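Local coordinates for galactose-binding-like protein (Bacteroides thetaiotaomicron, PDB 7M1B) that is a SusE-like protein that probably binds sugars through a galactose-binding-like domain and may also contribute to glycan breakdown, at residues L200-L205 and W375-P380; S269-Q275 and K339-F345; W310-A314 and E344-P350. All coordinates share one frame; numbering follows the deposited sequence.

Interaction 1: residues L200-L205 and W375-P380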
loop_
_atom_site.group_PDB
_atom_site.type_symbol
_atom_site.label_atom_id
_atom_site.label_comp_id
_atom_site.label_asym_id
_atom_site.label_seq_id
_atom_site.Cartn_x
_atom_site.Cartn_y
_atom_site.Cartn_z
ATOM N N LEU A 200 10.302 -6.493 10.569
ATOM C CA LEU A 200 9.026 -7.131 10.351
ATOM C C LEU A 200 9.066 -8.171 9.236
ATOM O O LEU A 200 9.840 -8.091 8.285
ATOM C CB LEU A 200 8.009 -6.063 9.921
ATOM C CG LEU A 200 7.801 -4.907 10.924
ATOM C CD1 LEU A 200 6.635 -4.028 10.476
ATOM C CD2 LEU A 200 7.501 -5.437 12.332
ATOM N N TYR A 201 8.190 -9.184 9.417
ATOM C CA TYR A 201 8.029 -10.294 8.480
ATOM C C TYR A 201 6.549 -10.384 8.095
ATOM O O TYR A 201 5.679 -10.342 8.971
ATOM C CB TYR A 201 8.467 -11.556 9.224
ATOM C CG TYR A 201 8.553 -12.857 8.465
ATOM C CD1 TYR A 201 7.416 -13.583 8.098
ATOM C CD2 TYR A 201 9.797 -13.437 8.240
ATOM C CE1 TYR A 201 7.529 -14.808 7.453
ATOM C CE2 TYR A 201 9.920 -14.663 7.620
ATOM C CZ TYR A 201 8.793 -15.359 7.245
ATOM O OH TYR A 201 8.992 -16.565 6.646
ATOM N N GLU A 202 6.259 -10.479 6.797
ATOM C CA GLU A 202 4.851 -10.291 6.439
ATOM C C GLU A 202 4.194 -11.699 6.469
ATOM O O GLU A 202 4.881 -12.729 6.276
ATOM C CB GLU A 202 4.752 -9.780 5.004
ATOM C CG GLU A 202 5.225 -10.797 3.962
ATOM C CD GLU A 202 5.264 -10.278 2.530
ATOM O OE1 GLU A 202 5.117 -9.056 2.315
ATOM O OE2 GLU A 202 5.536 -11.101 1.629
ATOM N N GLU A 203 2.886 -11.692 6.670
ATOM C CA GLU A 203 2.074 -12.881 6.456
ATOM C C GLU A 203 0.926 -12.456 5.562
ATOM O O GLU A 203 0.571 -11.292 5.561
ATOM C CB GLU A 203 1.565 -13.441 7.796
ATOM C CG GLU A 203 0.551 -12.560 8.535
ATOM C CD GLU A 203 0.205 -12.959 9.965
ATOM O OE1 GLU A 203 -1.015 -13.131 10.246
ATOM O OE2 GLU A 203 1.133 -13.007 10.833
ATOM N N LYS A 204 0.216 -13.455 4.973
ATOM C CA LYS A 204 -1.025 -13.134 4.289
ATOM C C LYS A 204 -2.063 -12.875 5.384
ATOM O O LYS A 204 -2.362 -13.780 6.207
ATOM C CB LYS A 204 -1.441 -14.361 3.453
ATOM C CG LYS A 204 -2.682 -14.104 2.601
ATOM C CD LYS A 204 -2.951 -15.432 1.825
ATOM C CE LYS A 204 -4.293 -15.504 1.181
ATOM N NZ LYS A 204 -4.256 -16.731 0.347
ATOM N N LEU A 205 -2.700 -11.676 5.400
ATOM C CA LEU A 205 -3.666 -11.399 6.442
ATOM C C LEU A 205 -4.893 -12.310 6.229
ATOM O O LEU A 205 -5.306 -12.578 5.088
ATOM C CB LEU A 205 -4.039 -9.929 6.418
ATOM C CG LEU A 205 -2.860 -8.987 6.648
ATOM C CD1 LEU A 205 -3.371 -7.565 6.617
ATOM C CD2 LEU A 205 -2.170 -9.319 7.976
ATOM N N TRP A 375 -5.401 -9.753 -2.170
ATOM C CA TRP A 375 -4.778 -10.342 -0.989
ATOM C C TRP A 375 -3.809 -9.348 -0.372
ATOM O O TRP A 375 -2.967 -8.838 -1.075
ATOM C CB TRP A 375 -4.015 -11.615 -1.376
ATOM C CG TRP A 375 -4.878 -12.794 -1.738
ATOM C CD1 TRP A 375 -6.246 -12.805 -1.806
ATOM C CD2 TRP A 375 -4.389 -14.068 -2.190
ATOM N NE1 TRP A 375 -6.647 -14.054 -2.217
ATOM C CE2 TRP A 375 -5.525 -14.844 -2.467
ATOM C CE3 TRP A 375 -3.101 -14.671 -2.297
ATOM C CZ2 TRP A 375 -5.426 -16.173 -2.919
ATOM C CZ3 TRP A 375 -3.044 -15.987 -2.725
ATOM C CH2 TRP A 375 -4.178 -16.747 -3.040
ATOM N N PHE A 376 -3.887 -9.156 0.961
ATOM C CA PHE A 376 -3.054 -8.164 1.659
ATOM C C PHE A 376 -2.011 -8.912 2.507
ATOM O O PHE A 376 -2.341 -9.943 3.093
ATOM C CB PHE A 376 -3.908 -7.271 2.545
ATOM C CG PHE A 376 -4.526 -6.118 1.792
ATOM C CD1 PHE A 376 -5.304 -6.304 0.676
ATOM C CD2 PHE A 376 -4.163 -4.806 2.145
ATOM C CE1 PHE A 376 -5.795 -5.183 0.008
ATOM C CE2 PHE A 376 -4.675 -3.708 1.482
ATOM C CZ PHE A 376 -5.369 -3.919 0.325
ATOM N N TYR A 377 -0.838 -8.316 2.624
ATOM C CA TYR A 377 0.246 -8.906 3.381
ATOM C C TYR A 377 0.727 -7.910 4.395
ATOM O O TYR A 377 0.745 -6.720 4.095
ATOM C CB TYR A 377 1.427 -9.336 2.497
ATOM C CG TYR A 377 1.061 -10.459 1.545
ATOM C CD1 TYR A 377 0.406 -10.171 0.336
ATOM C CD2 TYR A 377 1.298 -11.784 1.867
ATOM C CE1 TYR A 377 0.012 -11.177 -0.533
ATOM C CE2 TYR A 377 0.927 -12.813 1.004
ATOM C CZ TYR A 377 0.288 -12.502 -0.198
ATOM O OH TYR A 377 -0.065 -13.500 -1.068
ATOM N N GLY A 378 1.170 -8.382 5.574
ATOM C CA GLY A 378 1.761 -7.439 6.522
ATOM C C GLY A 378 1.922 -8.164 7.874
ATOM O O GLY A 378 1.890 -9.403 7.965
ATOM N N THR A 379 1.952 -7.374 8.927
ATOM C CA THR A 379 2.173 -7.880 10.273
ATOM C C THR A 379 1.005 -7.419 11.146
ATOM O O THR A 379 0.897 -6.226 11.425
ATOM C CB THR A 379 3.506 -7.357 10.859
ATOM O OG1 THR A 379 4.612 -7.615 9.953
ATOM C CG2 THR A 379 3.704 -7.955 12.249
ATOM N N PRO A 380 0.151 -8.350 11.618
ATOM C CA PRO A 380 -0.911 -8.000 12.542
ATOM C C PRO A 380 -0.369 -7.364 13.813
ATOM O O PRO A 380 0.749 -7.659 14.291
ATOM C CB PRO A 380 -1.568 -9.347 12.923
ATOM C CG PRO A 380 -1.197 -10.220 11.739
ATOM C CD PRO A 380 0.214 -9.789 11.328
HETATM O O HOH W 1 -5.043 -11.036 2.782
#

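Interaction 2: residues S269-Q275 and K339-F345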
loop_
_atom_site.group_PDB
_atom_site.type_symbol
_atom_site.label_atom_id
_atom_site.label_comp_id
_atom_site.label_asym_id
_atom_site.label_seq_id
_atom_site.Cartn_x
_atom_site.Cartn_y
_atom_site.Cartn_z
ATOM N N SER A 269 2.606 -4.432 4.210
ATOM C CA SER A 269 3.769 -4.566 3.355
ATOM C C SER A 269 3.415 -4.400 1.884
ATOM O O SER A 269 4.057 -3.646 1.186
ATOM C CB SER A 269 4.551 -5.834 3.590
ATOM O OG SER A 269 3.681 -6.979 3.420
ATOM N N ARG A 270 2.479 -5.198 1.403
ATOM C CA ARG A 270 2.162 -5.201 -0.025
ATOM C C ARG A 270 0.815 -5.896 -0.228
ATOM O O ARG A 270 0.241 -6.435 0.733
ATOM C CB ARG A 270 3.270 -6.045 -0.694
ATOM C CG ARG A 270 3.241 -7.524 -0.326
ATOM C CD ARG A 270 4.481 -8.262 -0.910
ATOM N NE ARG A 270 4.421 -9.709 -0.653
ATOM C CZ ARG A 270 3.785 -10.672 -1.349
ATOM N NH1 ARG A 270 3.088 -10.413 -2.448
ATOM N NH2 ARG A 270 3.862 -11.917 -0.909
ATOM N N PHE A 271 0.242 -5.750 -1.433
ATOM C CA PHE A 271 -0.942 -6.535 -1.740
ATOM C C PHE A 271 -0.850 -7.002 -3.188
ATOM O O PHE A 271 -0.036 -6.513 -3.975
ATOM C CB PHE A 271 -2.216 -5.695 -1.477
ATOM C CG PHE A 271 -2.485 -4.549 -2.434
ATOM C CD1 PHE A 271 -1.820 -3.311 -2.317
ATOM C CD2 PHE A 271 -3.278 -4.759 -3.565
ATOM C CE1 PHE A 271 -2.069 -2.274 -3.227
ATOM C CE2 PHE A 271 -3.526 -3.718 -4.464
ATOM C CZ PHE A 271 -2.866 -2.482 -4.349
ATOM N N THR A 272 -1.681 -8.010 -3.490
ATOM C CA THR A 272 -1.768 -8.582 -4.829
ATOM C C THR A 272 -3.212 -8.377 -5.308
ATOM O O THR A 272 -4.170 -8.567 -4.525
ATOM C CB THR A 272 -1.475 -10.086 -4.895
ATOM O OG1 THR A 272 -0.215 -10.237 -4.241
ATOM C CG2 THR A 272 -1.400 -10.627 -6.303
ATOM N N SER A 273 -3.377 -7.931 -6.575
ATOM C CA SER A 273 -4.696 -7.573 -7.124
ATOM C C SER A 273 -4.909 -8.414 -8.383
ATOM O O SER A 273 -3.995 -8.578 -9.219
ATOM C CB SER A 273 -4.655 -6.081 -7.548
ATOM O OG SER A 273 -5.915 -5.757 -8.077
ATOM N N TRP A 274 -6.084 -9.075 -8.468
ATOM C CA TRP A 274 -6.475 -9.748 -9.694
ATOM C C TRP A 274 -7.683 -9.113 -10.345
ATOM O O TRP A 274 -8.650 -8.818 -9.657
ATOM C CB TRP A 274 -6.874 -11.210 -9.421
ATOM C CG TRP A 274 -5.688 -12.079 -9.098
ATOM C CD1 TRP A 274 -5.089 -12.940 -9.972
ATOM C CD2 TRP A 274 -5.107 -12.311 -7.808
ATOM N NE1 TRP A 274 -4.156 -13.710 -9.313
ATOM C CE2 TRP A 274 -4.144 -13.337 -7.985
ATOM C CE3 TRP A 274 -5.255 -11.732 -6.533
ATOM C CZ2 TRP A 274 -3.321 -13.789 -6.928
ATOM C CZ3 TRP A 274 -4.491 -12.234 -5.481
ATOM C CH2 TRP A 274 -3.529 -13.231 -5.680
ATOM N N GLN A 275 -7.582 -8.928 -11.686
ATOM C CA GLN A 275 -8.700 -8.453 -12.481
ATOM C C GLN A 275 -9.700 -9.605 -12.734
ATOM O O GLN A 275 -9.318 -10.783 -12.769
ATOM C CB GLN A 275 -8.217 -8.016 -13.881
ATOM C CG GLN A 275 -7.348 -6.743 -13.812
ATOM C CD GLN A 275 -6.737 -6.509 -15.175
ATOM O OE1 GLN A 275 -7.408 -6.583 -16.208
ATOM N NE2 GLN A 275 -5.447 -6.197 -15.163
ATOM N N LYS A 339 -1.670 -14.100 -13.051
ATOM C CA LYS A 339 -0.766 -14.425 -11.952
ATOM C C LYS A 339 -0.873 -13.452 -10.765
ATOM O O LYS A 339 -0.367 -13.707 -9.652
ATOM C CB LYS A 339 0.660 -14.524 -12.505
ATOM C CG LYS A 339 1.419 -13.190 -12.507
ATOM C CD LYS A 339 2.953 -13.357 -12.430
ATOM C CE LYS A 339 3.646 -13.229 -13.773
ATOM N NZ LYS A 339 5.054 -13.710 -13.745
ATOM N N GLY A 340 -1.658 -12.370 -10.912
ATOM C CA GLY A 340 -1.826 -11.415 -9.815
ATOM C C GLY A 340 -0.803 -10.277 -9.960
ATOM O O GLY A 340 0.400 -10.482 -10.144
ATOM N N GLU A 341 -1.296 -9.063 -9.810
ATOM C CA GLU A 341 -0.483 -7.814 -9.934
ATOM C C GLU A 341 -0.052 -7.354 -8.552
ATOM O O GLU A 341 -0.869 -7.187 -7.621
ATOM C CB GLU A 341 -1.335 -6.833 -10.712
ATOM C CG GLU A 341 -1.586 -7.281 -12.141
ATOM C CD GLU A 341 -2.569 -6.335 -12.807
ATOM O OE1 GLU A 341 -3.710 -6.649 -12.891
ATOM O OE2 GLU A 341 -2.101 -5.178 -13.133
ATOM N N GLU A 342 1.261 -7.113 -8.414
ATOM C CA GLU A 342 1.819 -6.883 -7.093
ATOM C C GLU A 342 2.094 -5.399 -6.857
ATOM O O GLU A 342 2.628 -4.716 -7.749
ATOM C CB GLU A 342 3.196 -7.618 -7.041
ATOM C CG GLU A 342 3.096 -9.074 -7.440
ATOM C CD GLU A 342 2.440 -9.995 -6.447
ATOM O OE1 GLU A 342 2.439 -11.218 -6.734
ATOM O OE2 GLU A 342 1.928 -9.511 -5.396
ATOM N N PHE A 343 1.735 -4.917 -5.654
ATOM C CA PHE A 343 1.974 -3.525 -5.301
ATOM C C PHE A 343 2.542 -3.422 -3.886
ATOM O O PHE A 343 2.018 -4.042 -2.972
ATOM C CB PHE A 343 0.641 -2.720 -5.338
ATOM C CG PHE A 343 0.016 -2.769 -6.712
ATOM C CD1 PHE A 343 0.477 -1.905 -7.696
ATOM C CD2 PHE A 343 -0.848 -3.780 -7.103
ATOM C CE1 PHE A 343 -0.038 -1.964 -8.989
ATOM C CE2 PHE A 343 -1.371 -3.836 -8.384
ATOM C CZ PHE A 343 -0.927 -2.968 -9.349
ATOM N N GLU A 344 3.528 -2.525 -3.659
ATOM C CA GLU A 344 4.145 -2.391 -2.346
ATOM C C GLU A 344 3.619 -1.114 -1.692
ATOM O O GLU A 344 3.190 -0.161 -2.381
ATOM C CB GLU A 344 5.673 -2.237 -2.432
ATOM C CG GLU A 344 6.326 -3.325 -3.234
ATOM C CD GLU A 344 7.824 -3.339 -3.125
ATOM O OE1 GLU A 344 8.361 -2.361 -2.654
ATOM O OE2 GLU A 344 8.415 -4.353 -3.510
ATOM N N PHE A 345 3.493 -1.168 -0.370
ATOM C CA PHE A 345 3.020 -0.002 0.349
ATOM C C PHE A 345 4.171 0.870 0.770
ATOM O O PHE A 345 5.303 0.385 0.891
ATOM C CB PHE A 345 2.355 -0.380 1.665
ATOM C CG PHE A 345 0.970 -0.896 1.430
ATOM C CD1 PHE A 345 -0.051 0.010 1.038
ATOM C CD2 PHE A 345 0.683 -2.259 1.436
ATOM C CE1 PHE A 345 -1.309 -0.470 0.751
ATOM C CE2 PHE A 345 -0.605 -2.709 1.200
ATOM C CZ PHE A 345 -1.596 -1.805 0.858
HETATM O O HOH W 2 2.659 -7.728 -3.698
HETATM O O HOH W 3 2.677 -12.554 -4.311
HETATM O O HOH W 4 -5.080 -5.455 -10.702
HETATM O O HOH W 5 -4.987 -9.087 -12.784
#

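Interaction 3: residues W310-A314 and E344-P350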
loop_
_atom_site.group_PDB
_atom_site.type_symbol
_atom_site.label_atom_id
_atom_site.label_comp_id
_atom_site.label_asym_id
_atom_site.label_seq_id
_atom_site.Cartn_x
_atom_site.Cartn_y
_atom_site.Cartn_z
ATOM N N TRP A 310 -8.494 9.786 7.190
ATOM C CA TRP A 310 -7.915 8.769 6.309
ATOM C C TRP A 310 -6.500 9.184 5.910
ATOM O O TRP A 310 -6.261 10.380 5.664
ATOM C CB TRP A 310 -8.791 8.596 5.051
ATOM C CG TRP A 310 -10.094 7.891 5.362
ATOM C CD1 TRP A 310 -11.308 8.471 5.691
ATOM C CD2 TRP A 310 -10.344 6.481 5.222
ATOM N NE1 TRP A 310 -12.277 7.472 5.838
ATOM C CE2 TRP A 310 -11.691 6.253 5.558
ATOM C CE3 TRP A 310 -9.495 5.388 4.909
ATOM C CZ2 TRP A 310 -12.254 4.952 5.512
ATOM C CZ3 TRP A 310 -10.045 4.127 4.903
ATOM C CH2 TRP A 310 -11.376 3.935 5.207
ATOM N N THR A 311 -5.570 8.209 5.784
ATOM C CA THR A 311 -4.159 8.406 5.430
ATOM C C THR A 311 -3.886 7.667 4.118
ATOM O O THR A 311 -4.343 6.505 3.931
ATOM C CB THR A 311 -3.210 7.839 6.510
ATOM O OG1 THR A 311 -3.508 8.518 7.723
ATOM C CG2 THR A 311 -1.751 8.004 6.166
ATOM N N LYS A 312 -3.173 8.307 3.201
ATOM C CA LYS A 312 -2.808 7.637 1.970
ATOM C C LYS A 312 -1.661 6.646 2.202
ATOM O O LYS A 312 -0.642 6.953 2.880
ATOM C CB LYS A 312 -2.438 8.644 0.887
ATOM C CG LYS A 312 -2.380 8.018 -0.500
ATOM C CD LYS A 312 -2.147 9.035 -1.599
ATOM C CE LYS A 312 -0.715 9.090 -2.019
ATOM N NZ LYS A 312 -0.548 10.017 -3.176
ATOM N N LEU A 313 -1.864 5.429 1.643
ATOM C CA LEU A 313 -0.893 4.355 1.846
ATOM C C LEU A 313 -0.112 3.930 0.600
ATOM O O LEU A 313 0.954 3.310 0.772
ATOM C CB LEU A 313 -1.629 3.092 2.339
ATOM C CG LEU A 313 -2.617 3.299 3.487
ATOM C CD1 LEU A 313 -3.319 1.970 3.822
ATOM C CD2 LEU A 313 -1.995 3.888 4.776
ATOM N N ALA A 314 -0.625 4.153 -0.623
ATOM C CA ALA A 314 0.043 3.667 -1.840
ATOM C C ALA A 314 -0.584 4.357 -3.035
ATOM O O ALA A 314 -1.768 4.723 -3.003
ATOM C CB ALA A 314 -0.153 2.168 -2.007
ATOM N N GLU A 344 3.528 -2.525 -3.659
ATOM C CA GLU A 344 4.145 -2.391 -2.346
ATOM C C GLU A 344 3.619 -1.114 -1.692
ATOM O O GLU A 344 3.190 -0.161 -2.381
ATOM C CB GLU A 344 5.673 -2.237 -2.432
ATOM C CG GLU A 344 6.326 -3.325 -3.234
ATOM C CD GLU A 344 7.824 -3.339 -3.125
ATOM O OE1 GLU A 344 8.361 -2.361 -2.654
ATOM O OE2 GLU A 344 8.415 -4.353 -3.510
ATOM N N PHE A 345 3.493 -1.168 -0.370
ATOM C CA PHE A 345 3.020 -0.002 0.349
ATOM C C PHE A 345 4.171 0.870 0.770
ATOM O O PHE A 345 5.303 0.385 0.891
ATOM C CB PHE A 345 2.355 -0.380 1.665
ATOM C CG PHE A 345 0.970 -0.896 1.430
ATOM C CD1 PHE A 345 -0.051 0.010 1.038
ATOM C CD2 PHE A 345 0.683 -2.259 1.436
ATOM C CE1 PHE A 345 -1.309 -0.470 0.751
ATOM C CE2 PHE A 345 -0.605 -2.709 1.200
ATOM C CZ PHE A 345 -1.596 -1.805 0.858
ATOM N N LEU A 346 3.810 2.129 1.074
ATOM C CA LEU A 346 4.802 3.046 1.630
ATOM C C LEU A 346 5.286 2.540 3.005
ATOM O O LEU A 346 4.513 1.872 3.695
ATOM C CB LEU A 346 4.265 4.501 1.672
ATOM C CG LEU A 346 3.767 5.128 0.369
ATOM C CD1 LEU A 346 2.809 6.277 0.694
ATOM C CD2 LEU A 346 4.923 5.645 -0.495
ATOM N N ALA A 347 6.591 2.734 3.336
ATOM C CA ALA A 347 7.134 2.418 4.664
ATOM C C ALA A 347 6.608 3.353 5.769
ATOM O O ALA A 347 6.386 2.939 6.923
ATOM C CB ALA A 347 8.639 2.343 4.651
ATOM N N ASP A 348 6.349 4.611 5.419
ATOM C CA ASP A 348 6.027 5.617 6.427
ATOM C C ASP A 348 4.510 5.651 6.610
ATOM O O ASP A 348 3.872 6.666 6.389
ATOM C CB ASP A 348 6.681 6.932 6.015
ATOM C CG ASP A 348 6.293 7.368 4.606
ATOM O OD1 ASP A 348 5.976 6.483 3.759
ATOM O OD2 ASP A 348 6.263 8.584 4.367
ATOM N N ILE A 349 3.887 4.490 6.831
ATOM C CA ILE A 349 2.438 4.512 6.975
ATOM C C ILE A 349 2.161 3.991 8.385
ATOM O O ILE A 349 3.004 3.271 8.922
ATOM C CB ILE A 349 1.729 3.671 5.874
ATOM C CG1 ILE A 349 2.253 2.224 5.879
ATOM C CG2 ILE A 349 1.835 4.341 4.489
ATOM C CD1 ILE A 349 1.442 1.223 5.032
ATOM N N PRO A 350 1.027 4.358 9.015
ATOM C CA PRO A 350 0.673 3.904 10.351
ATOM C C PRO A 350 0.044 2.517 10.177
ATOM O O PRO A 350 -0.355 2.166 9.053
ATOM C CB PRO A 350 -0.427 4.903 10.789
ATOM C CG PRO A 350 -1.034 5.436 9.510
ATOM C CD PRO A 350 0.008 5.259 8.430
#

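Interaction 1: residues L200-L205 and W375-P380
Glu203 and Gly378 show how a strand of two residues can still complete the edge of a sheet: Glu203 N bonds to Gly378 O at 2.8 Å, and Gly378 N returns the bond to Glu203 O. Leu205 N adds a third backbone bond to Phe376 O (2.9 Å), and a water passes between Leu205 O and Phe376 N. The tight part lies inward. Buried Leu205 sets CD1 against Phe376 CB at 4.1 Å and slides CD2 past Pro380 CG, while Ala266 and Leu268 of strand 256-274 touch it too. Glu202 CA makes a CA-H...O contact with Gly378 O at 3.4 Å. Toward Leu200, Thr379 OG1 donates to Tyr201 O at 3.1 Å from well above the carbonyl plane. The other side faces solvent and is made by long, exposed side chains. Lys204, with CG anti to the backbone N (chi1 -176°) and an extended chain beyond, passes Tyr377 CE2 with its CB and lays NZ over the Trp375 six-membered ring, 3.2 Å from the centroid and 7° off the normal, a cation-pi contact. Exposed Glu203 rests its carboxylate on Pro380, OE1 3.3 Å from CG. Glu202 instead spends its carboxylate on Ser269 and Arg270. Such antiparallel pairing of a short edge strand with the C-terminal strand is consistent with the beta-sandwich of the galactose-binding-like fold.

Interaction 2: residues S269-Q275 and K339-F345
Phe271 and Ser273 form antiparallel hydrogen-bonded pairs with Phe343 and Glu341, the strand axes 4.7 Å apart at their closest and 154° from parallel. This ladder belongs to the galactose-binding-like beta-sandwich; Ser269 and Arg270 both face Tyr377 in a classic beta bulge. Phe271 and Phe343 share a face, and Phe345, just beyond the strand, joins them in an aromatic cluster: the Phe271 and Phe343 rings are near parallel but slid apart, whereas Phe345 CZ meets Phe271 CD1 obliquely at 3.5 Å. On the other face Glu342, bent at chi2 (-73°), brings OE2 alongside Thr272, whose OG1 donates to it at 2.5 Å. Glu342 OE2 also forms a salt bridge at the guanidinium edge of Arg270, 3.3 Å from Arg270 NH1, while Arg270 NE pairs with Glu202 OE2. Gly340 CA lies over the Trp274 five-membered ring, 3.5 Å from its centroid, and Thr272 CG2 covers the same face. An alanine in place of Trp274 would probably leave Gly340 CA and Thr272 CG2 without the indole face they rest on. Glu341 OE2 is held by Ser318, and Gln275 OE1 accepts from Tyr284 N, while Gln275 NE2 donates to Glu341 OE1 at 2.9 Å from above the carboxylate plane.

Interaction 3: residues W310-A314 and E344-P350
Leu313 and Leu346 provide the one backbone hydrogen bond that joins these two segments, and apolar packing makes up most of the rest, so the contact illustrates how a loop can lie against a strand with little hydrogen bonding between them. Leu346 N donates to Leu313 O at 3.1 Å, with an N-H...O angle of 172°, approaching nearly straight on to the carbonyl oxygen. The same oxygen is crowded by carbon: Leu346 CG lies 3.4 Å from it, and Phe345 CD1 comes up with the ring edge turned to it. Outside the two segments, Ile349 O accepts a hydrogen bond from Gln267 NE2.

Aromatic packing is carried by Phe345. Its CD1 touches Leu313 CB at 3.7 Å and lies equally near Ala314 CB, the latter meeting the ring obliquely. Leu313 and Ala314 both face Val294 in a classic beta bulge, and it is on this bulge that the ring rests.

Aliphatic contacts extend the seam toward Pro350. An inverse gamma turn centred on Asp348 brings the loop round to Ile349, which crosses Leu313 at about a right angle, Leu313 CD2 to Ile349 CG2 3.9 Å. In Ile349 a chi1 of 56° sets CG1 between the backbone N and the carbonyl carbon, and leaves CG2 anti to the carbonyl carbon and facing Leu313, where it also meets Leu313 CA. At the end Thr311 CG2 touches Pro350 CD at 4.0 Å. Buried Leu313 is covered further by Val352 and Ile355 of strand 352-362. Lys312 points away and pairs with Asp315.

The loop thus joins strand 341-344 to strand 352-362 while closing over the bulged strand 311-317, a connection consistent with the antiparallel beta-sandwich of the galactose-binding-like domain.

In the fold
All three contacts reach one antiparallel sheet. Interactions 1 and 2 have centres about 12 Å apart and are joined where strands 370-380 and 256-274 lie side by side: Trp375 O is 2.9 Å from Thr272 N, and Glu202 OE1 is 2.8 Å from Ser269 OG, both probable hydrogen bonds. Interaction 3 lies about 14 Å from each of the others, centre to centre. It shares Glu344 and Phe345 with interaction 2, and Phe345 CZ also packs on Phe376 CE2 of interaction 1 at 3.7 Å, making this phenylalanine common ground. Along the chain, interactions 2 and 3 cross each other, and both are nested within the loop that interaction 1 closes.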